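Local coordinates for protein steroid delta-isomerase (Pseudomonas aeruginosa, PDB 3MSO) that probably acts as a steroid delta-isomerase-like enzyme of the cone-shaped SnoaL-like (NTF2-type) fold, its actual substrate and reaction being uncertain, at residues D26-F40 and A50-L63. Residues are numbered along the deposited sequence; the frame is centred on the assembly and turned at random.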
loop_
_atom_site.group_PDB
_atom_site.type_symbol
_atom_site.label_atom_id
_atom_site.label_comp_id
_atom_site.label_asym_id
_atom_site.label_seq_id
_atom_site.Cartn_x
_atom_site.Cartn_y
_atom_site.Cartn_z
ATOM N N ASP B 26 15.507 -5.429 22.910
ATOM C CA ASP B 26 15.485 -4.224 23.752
ATOM C C ASP B 26 16.381 -3.119 23.149
ATOM O O ASP B 26 17.593 -3.104 23.386
ATOM C CB ASP B 26 15.954 -4.598 25.188
ATOM C CG ASP B 26 16.007 -3.489 26.242
ATOM O OD1 ASP B 26 15.694 -2.322 25.905
ATOM O OD2 ASP B 26 16.342 -3.797 27.409
ATOM N N LEU B 27 15.777 -2.190 22.387
ATOM C CA LEU B 27 16.516 -1.090 21.761
ATOM C C LEU B 27 16.521 0.202 22.614
ATOM O O LEU B 27 16.412 1.306 22.066
ATOM C CB LEU B 27 15.991 -0.823 20.337
ATOM C CG LEU B 27 16.200 -1.911 19.280
ATOM C CD1 LEU B 27 15.294 -1.674 18.086
ATOM C CD2 LEU B 27 17.645 -1.967 18.805
ATOM N N SER B 28 16.658 0.071 23.953
ATOM C CA SER B 28 16.681 1.251 24.826
ATOM C C SER B 28 17.980 2.059 24.676
ATOM O O SER B 28 17.940 3.293 24.759
ATOM C CB SER B 28 16.371 0.900 26.281
ATOM O OG SER B 28 17.120 -0.196 26.785
ATOM N N GLY B 29 19.088 1.362 24.380
ATOM C CA GLY B 29 20.404 1.971 24.180
ATOM C C GLY B 29 20.660 2.503 22.778
ATOM O O GLY B 29 21.741 3.034 22.498
ATOM N N LEU B 30 19.661 2.372 21.887
ATOM C CA LEU B 30 19.745 2.785 20.495
ATOM C C LEU B 30 20.099 4.254 20.240
ATOM O O LEU B 30 20.954 4.472 19.382
ATOM C CB LEU B 30 18.521 2.314 19.708
ATOM C CG LEU B 30 18.421 2.636 18.223
ATOM C CD1 LEU B 30 19.617 2.119 17.437
ATOM C CD2 LEU B 30 17.164 2.057 17.670
ATOM N N PRO B 31 19.562 5.282 20.947
ATOM C CA PRO B 31 19.970 6.667 20.622
ATOM C C PRO B 31 21.487 6.950 20.650
ATOM O O PRO B 31 21.946 7.840 19.926
ATOM C CB PRO B 31 19.183 7.510 21.625
ATOM C CG PRO B 31 18.000 6.678 21.955
ATOM C CD PRO B 31 18.527 5.279 22.005
ATOM N N ARG B 32 22.261 6.139 21.417
ATOM C CA ARG B 32 23.710 6.233 21.567
ATOM C C ARG B 32 24.422 5.863 20.255
ATOM O O ARG B 32 25.443 6.471 19.929
ATOM C CB ARG B 32 24.169 5.296 22.707
ATOM C CG ARG B 32 25.514 5.655 23.341
ATOM C CD ARG B 32 26.281 4.409 23.757
ATOM N N LEU B 33 23.883 4.872 19.514
ATOM C CA LEU B 33 24.447 4.363 18.262
ATOM C C LEU B 33 24.116 5.230 17.061
ATOM O O LEU B 33 24.739 5.063 16.001
ATOM C CB LEU B 33 23.995 2.896 18.004
ATOM C CG LEU B 33 24.136 1.893 19.169
ATOM C CD1 LEU B 33 23.641 0.539 18.784
ATOM C CD2 LEU B 33 25.572 1.778 19.655
ATOM N N LEU B 34 23.124 6.134 17.206
ATOM C CA LEU B 34 22.656 6.989 16.114
ATOM C C LEU B 34 23.342 8.340 16.038
ATOM O O LEU B 34 23.682 8.931 17.076
ATOM C CB LEU B 34 21.143 7.215 16.211
ATOM C CG LEU B 34 20.246 6.003 16.182
ATOM C CD1 LEU B 34 18.823 6.408 16.523
ATOM C CD2 LEU B 34 20.301 5.307 14.839
ATOM N N HIS B 35 23.495 8.855 14.799
ATOM C CA HIS B 35 24.032 10.189 14.564
ATOM C C HIS B 35 22.864 11.105 14.913
ATOM O O HIS B 35 21.730 10.721 14.641
ATOM C CB HIS B 35 24.431 10.379 13.086
ATOM C CG HIS B 35 25.094 11.692 12.809
ATOM N ND1 HIS B 35 24.351 12.839 12.584
ATOM C CD2 HIS B 35 26.409 12.014 12.770
ATOM C CE1 HIS B 35 25.232 13.812 12.403
ATOM N NE2 HIS B 35 26.485 13.365 12.509
ATOM N N PRO B 36 23.063 12.284 15.543
ATOM C CA PRO B 36 21.907 13.145 15.865
ATOM C C PRO B 36 20.966 13.402 14.688
ATOM O O PRO B 36 19.757 13.464 14.881
ATOM C CB PRO B 36 22.551 14.443 16.356
ATOM C CG PRO B 36 23.976 14.355 15.941
ATOM C CD PRO B 36 24.318 12.911 15.989
ATOM N N ASP B 37 21.518 13.493 13.478
ATOM C CA ASP B 37 20.777 13.756 12.254
ATOM C C ASP B 37 20.550 12.505 11.424
ATOM O O ASP B 37 20.328 12.610 10.215
ATOM C CB ASP B 37 21.514 14.828 11.423
ATOM C CG ASP B 37 21.767 16.133 12.159
ATOM O OD1 ASP B 37 20.880 16.558 12.949
ATOM O OD2 ASP B 37 22.829 16.747 11.925
ATOM N N ALA B 38 20.580 11.323 12.065
ATOM C CA ALA B 38 20.371 10.034 11.396
ATOM C C ALA B 38 19.042 10.007 10.640
ATOM O O ALA B 38 18.068 10.623 11.061
ATOM C CB ALA B 38 20.437 8.888 12.398
ATOM N N VAL B 39 19.036 9.323 9.504
ATOM C CA VAL B 39 17.892 9.193 8.608
ATOM C C VAL B 39 17.399 7.742 8.520
ATOM O O VAL B 39 18.208 6.807 8.438
ATOM C CB VAL B 39 18.286 9.788 7.240
ATOM C CG1 VAL B 39 17.595 9.093 6.079
ATOM C CG2 VAL B 39 18.036 11.290 7.217
ATOM N N PHE B 40 16.063 7.562 8.567
ATOM C CA PHE B 40 15.437 6.256 8.418
ATOM C C PHE B 40 14.608 6.246 7.141
ATOM O O PHE B 40 13.720 7.087 6.968
ATOM C CB PHE B 40 14.596 5.863 9.638
ATOM C CG PHE B 40 13.910 4.516 9.494
ATOM C CD1 PHE B 40 14.599 3.336 9.741
ATOM C CD2 PHE B 40 12.571 4.433 9.122
ATOM C CE1 PHE B 40 13.967 2.103 9.607
ATOM C CE2 PHE B 40 11.950 3.193 8.968
ATOM C CZ PHE B 40 12.651 2.035 9.217
ATOM N N ALA B 50 13.794 11.946 9.538
ATOM C CA ALA B 50 15.013 12.639 9.944
ATOM C C ALA B 50 15.124 12.896 11.437
ATOM O O ALA B 50 14.162 13.351 12.067
ATOM C CB ALA B 50 15.140 13.939 9.167
ATOM N N GLY B 51 16.313 12.609 11.979
ATOM C CA GLY B 51 16.658 12.842 13.379
ATOM C C GLY B 51 16.635 11.620 14.262
ATOM O O GLY B 51 15.672 10.846 14.232
ATOM N N ALA B 52 17.690 11.471 15.091
ATOM C CA ALA B 52 17.869 10.356 16.034
ATOM C C ALA B 52 16.630 10.077 16.880
ATOM O O ALA B 52 16.270 8.906 16.953
ATOM C CB ALA B 52 19.087 10.569 16.925
ATOM N N PRO B 53 15.905 11.080 17.463
ATOM C CA PRO B 53 14.693 10.732 18.240
ATOM C C PRO B 53 13.630 9.965 17.436
ATOM O O PRO B 53 13.163 8.922 17.902
ATOM C CB PRO B 53 14.182 12.093 18.738
ATOM C CG PRO B 53 15.375 12.987 18.687
ATOM C CD PRO B 53 16.154 12.540 17.500
ATOM N N VAL B 54 13.292 10.463 16.222
ATOM C CA VAL B 54 12.311 9.878 15.293
ATOM C C VAL B 54 12.749 8.468 14.880
ATOM O O VAL B 54 11.957 7.523 14.974
ATOM C CB VAL B 54 12.105 10.770 14.030
ATOM C CG1 VAL B 54 10.901 10.307 13.223
ATOM C CG2 VAL B 54 11.974 12.246 14.401
ATOM N N VAL B 55 14.020 8.345 14.435
ATOM C CA VAL B 55 14.662 7.098 13.991
ATOM C C VAL B 55 14.619 6.016 15.079
ATOM O O VAL B 55 14.227 4.877 14.792
ATOM C CB VAL B 55 16.095 7.364 13.464
ATOM C CG1 VAL B 55 16.867 6.068 13.251
ATOM C CG2 VAL B 55 16.061 8.181 12.178
ATOM N N SER B 56 14.985 6.386 16.326
ATOM C CA SER B 56 15.007 5.475 17.474
ATOM C C SER B 56 13.613 4.925 17.744
ATOM O O SER B 56 13.440 3.720 17.955
ATOM C CB SER B 56 15.547 6.185 18.710
ATOM O OG SER B 56 15.787 5.257 19.751
HETATM N N MSE B 57 12.619 5.804 17.648
HETATM C CA MSE B 57 11.232 5.493 17.891
HETATM C C MSE B 57 10.652 4.533 16.863
HETATM O O MSE B 57 9.942 3.607 17.249
HETATM C CB MSE B 57 10.443 6.782 17.969
HETATM C CG MSE B 57 9.161 6.629 18.730
HETATM SE SE MSE B 57 7.812 7.609 17.797
HETATM C CE MSE B 57 7.674 6.463 16.143
ATOM N N ILE B 58 10.948 4.739 15.569
ATOM C CA ILE B 58 10.442 3.848 14.518
ATOM C C ILE B 58 11.121 2.481 14.636
ATOM O O ILE B 58 10.426 1.457 14.585
ATOM C CB ILE B 58 10.532 4.471 13.091
ATOM C CG1 ILE B 58 9.749 5.761 13.033
ATOM C CG2 ILE B 58 10.009 3.516 12.023
ATOM C CD1 ILE B 58 10.324 6.692 12.237
ATOM N N LEU B 59 12.463 2.472 14.883
ATOM C CA LEU B 59 13.227 1.228 15.032
ATOM C C LEU B 59 12.790 0.418 16.240
ATOM O O LEU B 59 12.834 -0.810 16.180
ATOM C CB LEU B 59 14.744 1.435 15.009
ATOM C CG LEU B 59 15.337 1.884 13.673
ATOM C CD1 LEU B 59 16.761 2.388 13.854
ATOM C CD2 LEU B 59 15.319 0.765 12.655
ATOM N N ASN B 60 12.284 1.090 17.294
ATOM C CA ASN B 60 11.745 0.410 18.472
ATOM C C ASN B 60 10.378 -0.173 18.167
ATOM O O ASN B 60 10.050 -1.250 18.660
ATOM C CB ASN B 60 11.634 1.356 19.652
ATOM C CG ASN B 60 12.784 1.238 20.609
ATOM O OD1 ASN B 60 13.772 1.970 20.490
ATOM N ND2 ASN B 60 12.697 0.296 21.560
ATOM N N THR B 61 9.580 0.543 17.359
ATOM C CA THR B 61 8.236 0.140 16.966
ATOM C C THR B 61 8.293 -1.081 16.060
ATOM O O THR B 61 7.584 -2.060 16.314
ATOM C CB THR B 61 7.488 1.322 16.335
ATOM O OG1 THR B 61 7.531 2.429 17.238
ATOM C CG2 THR B 61 6.038 0.982 16.030
ATOM N N VAL B 62 9.164 -1.029 15.023
ATOM C CA VAL B 62 9.389 -2.110 14.054
ATOM C C VAL B 62 9.762 -3.408 14.809
ATOM O O VAL B 62 9.281 -4.488 14.455
ATOM C CB VAL B 62 10.417 -1.642 12.982
ATOM C CG1 VAL B 62 11.032 -2.802 12.205
ATOM C CG2 VAL B 62 9.794 -0.619 12.023
ATOM N N LEU B 63 10.446 -3.252 15.962
ATOM C CA LEU B 63 10.867 -4.324 16.866
ATOM C C LEU B 63 9.684 -5.005 17.537
ATOM O O LEU B 63 9.763 -6.199 17.824
ATOM C CB LEU B 63 11.850 -3.756 17.908
ATOM C CG LEU B 63 12.426 -4.684 18.962
ATOM C CD1 LEU B 63 13.509 -5.596 18.380
ATOM C CD2 LEU B 63 12.967 -3.884 20.146
#
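F40 and L59 meet at the apolar centre, where helix 52-63 lies over strand 38-40, their axes 7.5 Å apart at closest approach and inclined by 40°. The F40 ring reaches the helix because its CG stands anti to the backbone N (chi1 179°), which carries the ring out to I58 CG2 and L59 CD2. F40 CE1 lies 3.6 Å from L59 CD2, and I58 CG2 comes in obliquely at F40 CE2; a broad, flat side chain suits a place where two branched ones must be met at once. One turn earlier V55 uses both its branches: CG2 packs on F40 CB at 3.7 Å, while CG1 faces the two methyls of L34. The L30 side chain crosses that of L59 at about a right angle, its CD2 on L59 CB, and farther along L27 CD1 touches L63 CD2 at 3.8 Å, so leucines line the helix flank. These residues continue into the body of the chain: L27 also packs on W18 and L21 of helix 9-23, and F40 on V115 of strand 110-118.

Farther out, the helix presents the small S56 and A52. P31 CG rests 3.4 Å from S56 OG, and the methyl of A52 fits close to H35 O and P36 O. There the polar edge begins: A52 N donates to P36 O at 2.9 Å, nearly straight at 176°, and G51 N donates to A38 O at 2.8 Å. Thus the amides of the N-cap G51 and of A52, the first helical residue, bond to carbonyls of the type I turn H35-A38. G51 has a positive phi, at which a CB would press on the preceding carbonyl O, so glycine suits it. The short antiparallel pairing of V39 with A50 followed by a helix laid across the curved sheet is characteristic of the α+β cone of the SnoaL-like, NTF2-type fold.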